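Side-chain contacts in adenylate kinase (Schistosoma mansoni, PDB 3UMF), which catalyses the reversible transfer of a phosphoryl group between adenine nucleotides, turning ATP and AMP into two ADP: residues Gly75-Leu78 with Lys79-Glu83; Glu183-Lys186 with Gln187-Lys190. One frame throughout, in Å; residues are numbered along the deposited sequence.

Contact 1: residues Gly75-Leu78 with Lys79-Glu83; sequences GKEL and KAMME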
ATOM      1  N   GLY A  75      -0.815  21.361  -9.339  1.00 32.61           N
ATOM      2  CA  GLY A  75      -1.507  20.301 -10.049  1.00 36.44           C
ATOM      3  C   GLY A  75      -1.229  20.336 -11.538  1.00 35.83           C
ATOM      4  O   GLY A  75      -1.163  19.292 -12.192  1.00 32.42           O
ATOM      5  N   LYS A  76      -1.069  21.541 -12.073  1.00 33.01           N
ATOM      6  CA  LYS A  76      -0.798  21.723 -13.493  1.00 35.62           C
ATOM      7  C   LYS A  76       0.627  21.308 -13.832  1.00 37.98           C
ATOM      8  O   LYS A  76       0.885  20.771 -14.909  1.00 39.07           O
ATOM      9  CB  LYS A  76      -1.035  23.179 -13.901  1.00 40.04           C
ATOM     10  CG  LYS A  76      -2.487  23.626 -13.813  1.00 47.40           C
ATOM     11  CD  LYS A  76      -2.627  25.085 -14.221  1.00 55.53           C
ATOM     12  CE  LYS A  76      -4.086  25.484 -14.368  1.00 60.12           C
ATOM     13  NZ  LYS A  76      -4.236  26.881 -14.873  1.00 68.30           N
ATOM     14  N   GLU A  77       1.550  21.559 -12.909  1.00 37.86           N
ATOM     15  CA  GLU A  77       2.934  21.146 -13.099  1.00 39.46           C
ATOM     16  C   GLU A  77       3.092  19.641 -12.913  1.00 32.33           C
ATOM     17  O   GLU A  77       3.905  19.013 -13.593  1.00 30.62           O
ATOM     18  CB  GLU A  77       3.874  21.909 -12.166  1.00 46.56           C
ATOM     19  CG  GLU A  77       5.342  21.547 -12.351  1.00 59.84           C
ATOM     20  CD  GLU A  77       5.785  21.608 -13.805  1.00 68.42           C
ATOM     21  OE1 GLU A  77       5.460  22.602 -14.491  1.00 70.68           O
ATOM     22  OE2 GLU A  77       6.458  20.662 -14.268  1.00 69.57           O
ATOM     23  N   LEU A  78       2.316  19.066 -11.997  1.00 33.13           N
ATOM     24  CA  LEU A  78       2.306  17.616 -11.818  1.00 33.23           C
ATOM     25  C   LEU A  78       1.891  16.926 -13.106  1.00 30.82           C
ATOM     26  O   LEU A  78       2.512  15.951 -13.526  1.00 31.69           O
ATOM     27  CB  LEU A  78       1.341  17.207 -10.703  1.00 41.29           C
ATOM     28  CG  LEU A  78       1.870  17.132  -9.270  1.00 50.70           C
ATOM     29  CD1 LEU A  78       0.822  16.497  -8.361  1.00 50.19           C
ATOM     30  CD2 LEU A  78       3.176  16.357  -9.215  1.00 50.39           C
ATOM     31  N   LYS A  79       0.837  17.448 -13.727  1.00 29.46           N
ATOM     32  CA  LYS A  79       0.305  16.896 -14.967  1.00 31.75           C
ATOM     33  C   LYS A  79       1.334  16.965 -16.094  1.00 33.54           C
ATOM     34  O   LYS A  79       1.520  16.000 -16.835  1.00 36.85           O
ATOM     35  CB  LYS A  79      -0.977  17.637 -15.359  1.00 40.65           C
ATOM     36  CG  LYS A  79      -1.725  17.047 -16.545  1.00 45.09           C
ATOM     37  CD  LYS A  79      -3.078  17.724 -16.726  1.00 50.35           C
ATOM     38  CE  LYS A  79      -3.819  17.180 -17.935  1.00 53.87           C
ATOM     39  NZ  LYS A  79      -3.083  17.441 -19.200  1.00 60.12           N
ATOM     40  N   ALA A  80       2.012  18.105 -16.209  1.00 36.00           N
ATOM     41  CA  ALA A  80       3.046  18.280 -17.224  1.00 38.75           C
ATOM     42  C   ALA A  80       4.225  17.341 -16.987  1.00 39.59           C
ATOM     43  O   ALA A  80       4.807  16.820 -17.937  1.00 41.68           O
ATOM     44  CB  ALA A  80       3.515  19.728 -17.266  1.00 42.23           C
ATOM     45  N   MET A  81       4.569  17.128 -15.718  1.00 39.67           N
ATOM     46  CA  MET A  81       5.635  16.196 -15.353  1.00 38.12           C
ATOM     47  C   MET A  81       5.256  14.770 -15.736  1.00 39.63           C
ATOM     48  O   MET A  81       6.061  14.037 -16.310  1.00 43.66           O
ATOM     49  CB  MET A  81       5.924  16.271 -13.851  1.00 36.13           C
ATOM     50  CG  MET A  81       6.676  17.519 -13.420  1.00 43.71           C
ATOM     51  SD  MET A  81       6.571  17.813 -11.642  1.00 63.46           S
ATOM     52  CE  MET A  81       7.241  16.281 -11.001  1.00 46.69           C
ATOM     53  N   MET A  82       4.027  14.384 -15.407  1.00 34.47           N
ATOM     54  CA  MET A  82       3.510  13.063 -15.748  1.00 40.08           C
ATOM     55  C   MET A  82       3.517  12.845 -17.257  1.00 41.61           C
ATOM     56  O   MET A  82       3.870  11.768 -17.736  1.00 44.13           O
ATOM     57  CB  MET A  82       2.093  12.888 -15.204  1.00 40.12           C
ATOM     58  CG  MET A  82       1.997  12.833 -13.688  1.00 36.70           C
ATOM     59  SD  MET A  82       0.290  12.959 -13.119  1.00 45.53           S
ATOM     60  CE  MET A  82       0.513  12.816 -11.348  1.00 32.16           C
ATOM     61  N   GLU A  83       3.135  13.879 -18.001  1.00 42.03           N
ATOM     62  CA  GLU A  83       3.085  13.810 -19.456  1.00 47.80           C
ATOM     63  C   GLU A  83       4.464  13.523 -20.053  1.00 50.51           C
ATOM     64  O   GLU A  83       4.579  12.811 -21.051  1.00 48.32           O
ATOM     65  CB  GLU A  83       2.507  15.110 -20.024  1.00 54.82           C
ATOM     66  CG  GLU A  83       1.957  15.000 -21.438  1.00 68.71           C
ATOM     67  CD  GLU A  83       1.071  16.175 -21.809  1.00 82.12           C
ATOM     68  OE1 GLU A  83       0.852  17.050 -20.943  1.00 86.64           O
ATOM     69  OE2 GLU A  83       0.588  16.226 -22.960  1.00 87.06           O
TER
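Met81 folds its side chain back over the preceding helical turn and meets Glu77 there. Its CB lies near two carbonyl oxygens of that turn, with Met81 CB 3.4 Å from both Glu77 O and Leu78 O. With chi1 at -74°, CG lies anti to the carbonyl carbon and is carried over the peptide of Glu77, with Met81 CG 3.2 Å from Glu77 O and 3.3 Å from Glu77 OE2. SD keeps near the same carbonyl oxygen, with Met81 SD 3.5 Å from Glu77 O; it also meets Leu78, whose CD2 makes an apolar contact with SD of Met81 at 4.4 Å. The bend at chi3 then turns CE out of the line of the chain, and beyond the two segments the side chain touches Glu86 and Pro89.

Glu77 crosses Met81 at about a right angle. Its CG stands anti to the backbone N (chi1 -178°), and a bend at chi2 swings the carboxylate along the helix, OE2 against the CG of Met81. The same OE2 forms a long, weak ion pair with Arg84, which lies further along the helix. Met82 repeats the methionine pattern one residue on: its CG sits 3.2 Å from Leu78 O, but the chain runs on extended and touches Leu64.

Underneath, the backbone bond from Met81 N to Glu77 O measures 2.9 Å, and that from Met82 N to Leu78 O is equally short. Leu78 is buried, its side chain packed on Leu64 and Glu67 of helix 60-68 and on Val88. Backbone hydrogen bonds from each N-H to the C=O four residues earlier mark an alpha-helix, here helix 73-84, and set Glu77 and Met81 on one flank of it; the helix packs on helix 60-68 in the adenylate kinase fold.

Contact 2: residues Glu183-Lys186 with Gln187-Lys190; sequences EHYK and QQNK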
ATOM      1  N   GLU A 183      12.049  -6.219   5.458  1.00 26.78           N
ATOM      2  CA  GLU A 183      12.978  -6.629   6.508  1.00 32.54           C
ATOM      3  C   GLU A 183      13.081  -5.581   7.619  1.00 31.29           C
ATOM      4  O   GLU A 183      13.164  -5.926   8.796  1.00 31.82           O
ATOM      5  CB  GLU A 183      14.359  -6.931   5.926  1.00 38.11           C
ATOM      6  CG  GLU A 183      15.360  -7.439   6.954  1.00 59.33           C
ATOM      7  CD  GLU A 183      14.912  -8.727   7.624  1.00 74.38           C
ATOM      8  OE1 GLU A 183      14.337  -9.593   6.930  1.00 80.38           O
ATOM      9  OE2 GLU A 183      15.133  -8.875   8.845  1.00 75.49           O
ATOM     10  N   HIS A 184      13.062  -4.306   7.236  1.00 29.59           N
ATOM     11  CA  HIS A 184      13.128  -3.201   8.191  1.00 31.19           C
ATOM     12  C   HIS A 184      11.989  -3.233   9.211  1.00 32.00           C
ATOM     13  O   HIS A 184      12.214  -3.078  10.412  1.00 30.59           O
ATOM     14  CB  HIS A 184      13.131  -1.860   7.451  1.00 33.55           C
ATOM     15  CG  HIS A 184      13.085  -0.666   8.355  1.00 31.39           C
ATOM     16  ND1 HIS A 184      14.162  -0.266   9.117  1.00 30.69           N
ATOM     17  CD2 HIS A 184      12.091   0.215   8.615  1.00 30.98           C
ATOM     18  CE1 HIS A 184      13.833   0.811   9.808  1.00 32.47           C
ATOM     19  NE2 HIS A 184      12.581   1.125   9.521  1.00 29.61           N
ATOM     20  N   TYR A 185      10.763  -3.435   8.741  1.00 24.41           N
ATOM     21  CA  TYR A 185       9.623  -3.472   9.651  1.00 28.16           C
ATOM     22  C   TYR A 185       9.451  -4.830  10.327  1.00 33.77           C
ATOM     23  O   TYR A 185       8.836  -4.924  11.389  1.00 30.29           O
ATOM     24  CB  TYR A 185       8.339  -3.032   8.943  1.00 24.57           C
ATOM     25  CG  TYR A 185       8.346  -1.565   8.597  1.00 31.40           C
ATOM     26  CD1 TYR A 185       8.119  -0.603   9.572  1.00 30.52           C
ATOM     27  CD2 TYR A 185       8.597  -1.138   7.303  1.00 29.37           C
ATOM     28  CE1 TYR A 185       8.133   0.744   9.264  1.00 35.54           C
ATOM     29  CE2 TYR A 185       8.612   0.208   6.984  1.00 31.92           C
ATOM     30  CZ  TYR A 185       8.379   1.142   7.968  1.00 38.03           C
ATOM     31  OH  TYR A 185       8.394   2.482   7.660  1.00 38.77           O
ATOM     32  N   LYS A 186       9.997  -5.877   9.717  1.00 26.51           N
ATOM     33  CA  LYS A 186       9.957  -7.203  10.322  1.00 31.84           C
ATOM     34  C   LYS A 186      10.805  -7.241  11.593  1.00 31.23           C
ATOM     35  O   LYS A 186      10.430  -7.871  12.580  1.00 36.95           O
ATOM     36  CB  LYS A 186      10.432  -8.264   9.327  1.00 36.25           C
ATOM     37  CG  LYS A 186       9.623  -9.549   9.358  1.00 39.83           C
ATOM     38  CD  LYS A 186      10.136 -10.557   8.335  1.00 43.55           C
ATOM     39  CE  LYS A 186       9.170 -10.724   7.170  1.00 50.33           C
ATOM     40  NZ  LYS A 186       9.697 -11.684   6.156  1.00 57.76           N
ATOM     41  N   GLN A 187      11.945  -6.555  11.564  1.00 28.34           N
ATOM     42  CA  GLN A 187      12.821  -6.456  12.729  1.00 35.06           C
ATOM     43  C   GLN A 187      12.146  -5.746  13.899  1.00 34.48           C
ATOM     44  O   GLN A 187      12.503  -5.969  15.055  1.00 29.40           O
ATOM     45  CB  GLN A 187      14.119  -5.731  12.359  1.00 34.92           C
ATOM     46  CG  GLN A 187      15.051  -6.540  11.475  1.00 45.03           C
ATOM     47  CD  GLN A 187      16.180  -5.708  10.898  1.00 51.94           C
ATOM     48  OE1 GLN A 187      16.413  -4.575  11.320  1.00 57.83           O
ATOM     49  NE2 GLN A 187      16.884  -6.267   9.920  1.00 52.46           N
ATOM     50  N   GLN A 188      11.173  -4.894  13.592  1.00 27.31           N
ATOM     51  CA  GLN A 188      10.452  -4.153  14.622  1.00 35.98           C
ATOM     52  C   GLN A 188       9.197  -4.896  15.051  1.00 29.88           C
ATOM     53  O   GLN A 188       8.402  -4.375  15.837  1.00 31.49           O
ATOM     54  CB  GLN A 188      10.058  -2.766  14.112  1.00 30.95           C
ATOM     55  CG  GLN A 188      11.206  -1.947  13.563  1.00 34.41           C
ATOM     56  CD  GLN A 188      10.747  -0.597  13.052  1.00 36.61           C
ATOM     57  OE1 GLN A 188       9.961   0.090  13.702  1.00 36.34           O
ATOM     58  NE2 GLN A 188      11.227  -0.215  11.875  1.00 42.23           N
ATOM     59  N   ASN A 189       9.022  -6.103  14.517  1.00 28.29           N
ATOM     60  CA  ASN A 189       7.862  -6.932  14.828  1.00 32.53           C
ATOM     61  C   ASN A 189       6.557  -6.245  14.427  1.00 33.96           C
ATOM     62  O   ASN A 189       5.565  -6.311  15.153  1.00 40.54           O
ATOM     63  CB  ASN A 189       7.849  -7.292  16.321  1.00 44.35           C
ATOM     64  CG  ASN A 189       7.385  -8.707  16.580  1.00 51.11           C
ATOM     65  OD1 ASN A 189       7.784  -9.644  15.887  1.00 52.11           O
ATOM     66  ND2 ASN A 189       6.534  -8.870  17.586  1.00 50.92           N
ATOM     67  N   LYS A 190       6.560  -5.592  13.265  1.00 32.48           N
ATOM     68  CA  LYS A 190       5.396  -4.832  12.803  1.00 29.53           C
ATOM     69  C   LYS A 190       4.838  -5.338  11.475  1.00 31.37           C
ATOM     70  O   LYS A 190       3.952  -4.710  10.896  1.00 32.22           O
ATOM     71  CB  LYS A 190       5.745  -3.345  12.662  1.00 32.07           C
ATOM     72  CG  LYS A 190       5.761  -2.569  13.968  1.00 38.75           C
ATOM     73  CD  LYS A 190       6.195  -1.133  13.726  1.00 40.97           C
ATOM     74  CE  LYS A 190       5.534  -0.175  14.699  1.00 45.27           C
ATOM     75  NZ  LYS A 190       5.966   1.232  14.463  1.00 43.65           N
TER
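His184 and Gln188 meet on the closely packed flank of this helix end. NE2 of Gln188 stands over one face of the imidazole, offset toward its rim and 3.0 Å from His184 NE2, with the amide plane 81° from the ring. The same NE2 of Gln188 gives a weak hydrogen bond to His184 O at 3.4 Å. The chi1 of His184, 175°, sets the ring beside its own carbonyl carbon, where CD2 lies over the centre of the Tyr185 ring. Tyr185 is buried and runs alongside Gln188; its hydroxyl is hydrogen-bonded to Glu127 of helix 120-129, while His184 touches Leu120 and Ile124 of that helix.

The Glu183-Gln187 pair makes the looser, exposed side. Their side chains cross at about a right angle, and Gln187 NE2 gives Glu183 OE2 a weak bond of 3.3 Å, the carboxylate and amide planes standing 55° apart.

Main-chain bonds close the end: Lys190 N reaches Tyr185 O at 3.0 Å, and Asn189 N approaches Lys186 O from above the carbonyl plane, also at 3.0 Å. Asn189 has positive phi, and with these two bonds back into the last turn it forms a Schellman motif, which ends helix 179-186 and delivers the chain to strand 191-195.

In the fold
Contacts 1 and 2 lie on opposite sides of the chain's centre, with their own centres 36 Å apart and their nearest atoms about 22 Å apart, so neither touches the other. Contact 1 sits far out, about 23 Å from the centre of the chain, on helix 73-84 beside helix 60-68, a region that in adenylate kinases forms the mobile AMP-binding domain. Contact 2, about 16 Å from that centre, lies at the surface of the central CORE domain, next to 191-195, an outermost strand of the five-stranded parallel sheet. One contact is mid-helix and the other a helix end, yet both pair side chains four residues apart.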